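Local atomic coordinates of nucleoside-diphosphate-sugar epimerase (Pseudomonas aeruginosa, PDB entry 2X4G), a protein that probably binds a nicotinamide dinucleotide in a Rossmann-type domain and acts on nucleoside-diphosphate sugars. Residues N172-V184 and A229-L241. Numbering follows the deposited sequence.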
# COMPACT_ATOMS: atom_id res chain seq x y z
N ASN A 172 34.28 -16.30 2.27
CA ASN A 172 34.50 -17.33 3.29
C ASN A 172 34.79 -18.73 2.74
O ASN A 172 34.68 -19.72 3.47
CB ASN A 172 33.30 -17.40 4.24
CG ASN A 172 33.16 -16.14 5.11
OD1 ASN A 172 34.00 -15.23 5.11
ND2 ASN A 172 32.07 -16.10 5.87
N GLY A 173 35.16 -18.82 1.46
CA GLY A 173 35.64 -20.07 0.86
C GLY A 173 34.56 -20.93 0.21
O GLY A 173 34.79 -22.10 -0.09
N LEU A 174 33.38 -20.37 -0.01
CA LEU A 174 32.32 -21.12 -0.67
C LEU A 174 32.41 -20.79 -2.17
O LEU A 174 32.74 -19.67 -2.52
CB LEU A 174 30.95 -20.76 -0.06
CG LEU A 174 29.91 -21.89 -0.03
CD1 LEU A 174 30.44 -23.15 0.69
CD2 LEU A 174 28.60 -21.42 0.60
N PRO A 175 32.14 -21.76 -3.07
CA PRO A 175 32.32 -21.47 -4.49
C PRO A 175 31.12 -20.79 -5.15
O PRO A 175 30.49 -21.37 -6.02
CB PRO A 175 32.58 -22.86 -5.10
CG PRO A 175 31.92 -23.81 -4.20
CD PRO A 175 31.84 -23.18 -2.82
N VAL A 176 30.83 -19.56 -4.74
CA VAL A 176 29.62 -18.87 -5.18
C VAL A 176 29.94 -17.92 -6.29
O VAL A 176 30.84 -17.10 -6.16
CB VAL A 176 28.95 -18.06 -4.06
CG1 VAL A 176 27.96 -17.06 -4.64
CG2 VAL A 176 28.26 -18.97 -3.08
N VAL A 177 29.19 -18.03 -7.39
CA VAL A 177 29.24 -17.07 -8.48
C VAL A 177 27.88 -16.36 -8.48
O VAL A 177 26.86 -16.96 -8.15
CB VAL A 177 29.49 -17.77 -9.83
CG1 VAL A 177 29.45 -16.76 -10.99
CG2 VAL A 177 30.84 -18.55 -9.82
N ILE A 178 27.86 -15.07 -8.84
CA ILE A 178 26.60 -14.33 -8.90
C ILE A 178 26.24 -13.91 -10.32
O ILE A 178 26.99 -13.20 -10.99
CB ILE A 178 26.66 -13.10 -8.02
CG1 ILE A 178 27.05 -13.49 -6.60
CG2 ILE A 178 25.32 -12.39 -8.00
CD1 ILE A 178 27.38 -12.30 -5.75
N GLY A 179 25.06 -14.37 -10.77
CA GLY A 179 24.51 -14.05 -12.09
C GLY A 179 23.31 -13.15 -11.94
O GLY A 179 22.39 -13.45 -11.19
N ILE A 180 23.33 -12.02 -12.64
CA ILE A 180 22.40 -10.92 -12.45
C ILE A 180 21.77 -10.63 -13.79
O ILE A 180 22.34 -9.88 -14.57
CB ILE A 180 23.11 -9.63 -11.99
CG1 ILE A 180 23.92 -9.86 -10.71
CG2 ILE A 180 22.10 -8.50 -11.76
CD1 ILE A 180 24.69 -8.61 -10.26
N PRO A 181 20.61 -11.22 -14.09
CA PRO A 181 19.97 -10.90 -15.35
C PRO A 181 19.21 -9.58 -15.29
O PRO A 181 18.85 -9.14 -14.21
CB PRO A 181 19.00 -12.06 -15.52
CG PRO A 181 18.61 -12.41 -14.17
CD PRO A 181 19.84 -12.22 -13.33
N GLY A 182 18.97 -8.97 -16.44
CA GLY A 182 18.04 -7.87 -16.54
C GLY A 182 16.62 -8.37 -16.37
O GLY A 182 16.40 -9.53 -16.01
N MET A 183 15.64 -7.50 -16.61
CA MET A 183 14.24 -7.89 -16.59
C MET A 183 14.03 -9.03 -17.60
O MET A 183 14.19 -8.84 -18.79
CB MET A 183 13.37 -6.68 -16.94
CG MET A 183 11.91 -6.82 -16.59
SD MET A 183 10.85 -5.66 -17.49
CE MET A 183 9.23 -6.20 -16.95
N VAL A 184 13.68 -10.22 -17.09
CA VAL A 184 13.52 -11.43 -17.91
C VAL A 184 12.13 -11.53 -18.53
O VAL A 184 11.13 -11.50 -17.83
CB VAL A 184 13.78 -12.68 -17.05
CG1 VAL A 184 13.63 -13.95 -17.88
CG2 VAL A 184 15.19 -12.62 -16.44
N ALA A 229 27.54 -18.80 -16.54
CA ALA A 229 28.17 -18.23 -15.35
C ALA A 229 28.59 -19.35 -14.44
O ALA A 229 29.68 -19.32 -13.90
CB ALA A 229 27.22 -17.30 -14.61
N LEU A 230 27.71 -20.35 -14.30
CA LEU A 230 27.91 -21.45 -13.36
C LEU A 230 29.15 -22.22 -13.75
O LEU A 230 30.00 -22.47 -12.90
CB LEU A 230 26.69 -22.39 -13.31
CG LEU A 230 26.74 -23.65 -12.44
CD1 LEU A 230 26.64 -23.32 -10.98
CD2 LEU A 230 25.61 -24.59 -12.81
N GLU A 231 29.28 -22.54 -15.04
CA GLU A 231 30.43 -23.31 -15.52
C GLU A 231 31.69 -22.47 -15.59
O GLU A 231 32.77 -23.01 -15.39
CB GLU A 231 30.16 -23.93 -16.89
CG GLU A 231 29.08 -25.00 -16.89
CD GLU A 231 29.08 -25.87 -18.15
OE1 GLU A 231 28.61 -25.40 -19.21
OE2 GLU A 231 29.56 -27.02 -18.08
N ARG A 232 31.57 -21.17 -15.88
CA ARG A 232 32.72 -20.35 -16.31
C ARG A 232 33.06 -19.11 -15.50
O ARG A 232 34.15 -18.58 -15.65
CB ARG A 232 32.56 -19.89 -17.76
CG ARG A 232 32.60 -21.02 -18.75
CD ARG A 232 32.35 -20.54 -20.17
NE ARG A 232 31.83 -21.63 -21.00
CZ ARG A 232 31.24 -21.48 -22.19
NH1 ARG A 232 31.07 -20.28 -22.72
NH2 ARG A 232 30.80 -22.55 -22.84
N GLY A 233 32.16 -18.62 -14.67
CA GLY A 233 32.45 -17.43 -13.88
C GLY A 233 33.58 -17.58 -12.87
O GLY A 233 33.85 -18.68 -12.39
N ARG A 234 34.24 -16.48 -12.56
CA ARG A 234 35.18 -16.45 -11.44
C ARG A 234 34.41 -16.41 -10.10
O ARG A 234 33.43 -15.67 -9.92
CB ARG A 234 36.16 -15.28 -11.55
CG ARG A 234 36.99 -15.28 -12.84
CD ARG A 234 38.24 -14.38 -12.77
NE ARG A 234 38.04 -13.15 -11.99
CZ ARG A 234 37.46 -12.03 -12.43
NH1 ARG A 234 37.34 -10.99 -11.61
NH2 ARG A 234 36.98 -11.93 -13.66
N ILE A 235 34.88 -17.23 -9.17
CA ILE A 235 34.27 -17.40 -7.86
C ILE A 235 34.22 -16.04 -7.21
O ILE A 235 35.21 -15.34 -7.18
CB ILE A 235 35.11 -18.40 -6.96
CG1 ILE A 235 35.45 -19.73 -7.71
CG2 ILE A 235 34.40 -18.68 -5.65
CD1 ILE A 235 36.67 -19.64 -8.87
N GLY A 236 33.06 -15.65 -6.72
CA GLY A 236 32.92 -14.37 -6.03
C GLY A 236 32.63 -13.17 -6.92
O GLY A 236 32.51 -12.06 -6.41
N GLU A 237 32.53 -13.39 -8.23
CA GLU A 237 32.25 -12.30 -9.17
C GLU A 237 30.77 -12.23 -9.57
O GLU A 237 30.04 -13.23 -9.54
CB GLU A 237 33.09 -12.48 -10.42
CG GLU A 237 34.61 -12.42 -10.20
CD GLU A 237 35.05 -11.10 -9.60
OE1 GLU A 237 35.81 -11.13 -8.60
OE2 GLU A 237 34.59 -10.05 -10.10
N ARG A 238 30.33 -11.03 -9.95
CA ARG A 238 28.99 -10.83 -10.53
C ARG A 238 29.09 -10.86 -12.05
O ARG A 238 30.12 -10.50 -12.62
CB ARG A 238 28.39 -9.50 -10.10
CG ARG A 238 28.56 -9.22 -8.61
CD ARG A 238 27.53 -8.26 -8.04
NE ARG A 238 27.94 -6.87 -8.20
CZ ARG A 238 27.58 -5.86 -7.40
NH1 ARG A 238 26.80 -6.06 -6.33
NH2 ARG A 238 28.02 -4.64 -7.66
N TYR A 239 28.02 -11.30 -12.71
CA TYR A 239 27.95 -11.22 -14.17
C TYR A 239 26.57 -10.78 -14.59
O TYR A 239 25.59 -11.50 -14.40
CB TYR A 239 28.30 -12.56 -14.80
CG TYR A 239 29.72 -12.96 -14.57
CD1 TYR A 239 30.07 -13.74 -13.48
CD2 TYR A 239 30.72 -12.54 -15.43
CE1 TYR A 239 31.39 -14.11 -13.27
CE2 TYR A 239 32.03 -12.89 -15.22
CZ TYR A 239 32.36 -13.68 -14.14
OH TYR A 239 33.67 -14.02 -13.95
N LEU A 240 26.50 -9.57 -15.14
CA LEU A 240 25.29 -9.04 -15.73
C LEU A 240 24.96 -9.75 -17.07
O LEU A 240 25.80 -9.83 -17.98
CB LEU A 240 25.43 -7.55 -15.92
CG LEU A 240 25.39 -6.68 -14.67
CD1 LEU A 240 25.91 -5.27 -14.99
CD2 LEU A 240 23.94 -6.63 -14.13
N LEU A 241 23.74 -10.29 -17.13
CA LEU A 241 23.27 -11.05 -18.27
C LEU A 241 22.20 -10.17 -18.89
O LEU A 241 21.12 -10.07 -18.37
CB LEU A 241 22.74 -12.41 -17.81
CG LEU A 241 23.74 -13.28 -17.01
CD1 LEU A 241 23.09 -14.55 -16.49
CD2 LEU A 241 24.98 -13.63 -17.84
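Val177 and Ile180, on opposite faces of strand 176-181, bury the most surface of any residues in the contact with segment 229-241. Val177 spreads its branch against the last turn of helix 219-232: CG1, anti to the backbone N (chi1 176°), lies 4.3 Å from Ala229 CB and meets the edge of the Tyr239 ring at CD1, 4.0 Å away. Its CG2 turns to the carbonyls of Gly233 and Arg234. Beta-branched and apolar, valine fills this buried corner, while Ala229 is small enough to bring the helix close. On the other face Ile180 uses both branches at once, CG2 reaching Leu240 CD2 at 3.5 Å and the longer arm placing CD1 3.6 Å from the aliphatic CD of Arg238. Backbone bonds zip the parallel strands together, among them Ile180 N to Tyr239 O (2.9 Å). Gly236 N bonds Val176 O at 2.7 Å; as third residue of the type II turn 234-237, Gly236 has a positive phi (87°) at which a CB would crowd Ile235 O. Tyr239 OH accepts the Arg234 N-H and also bonds Glu314, and Arg238 forms a salt bridge to Asp163 of helix 154-171. In the Rossmann-like sheet, strand 176-185 pairs in parallel with 121-124, 238-247 and 213-218, with helix 154-171 against Ile178 and helix 309-315 against Tyr239 and Leu241.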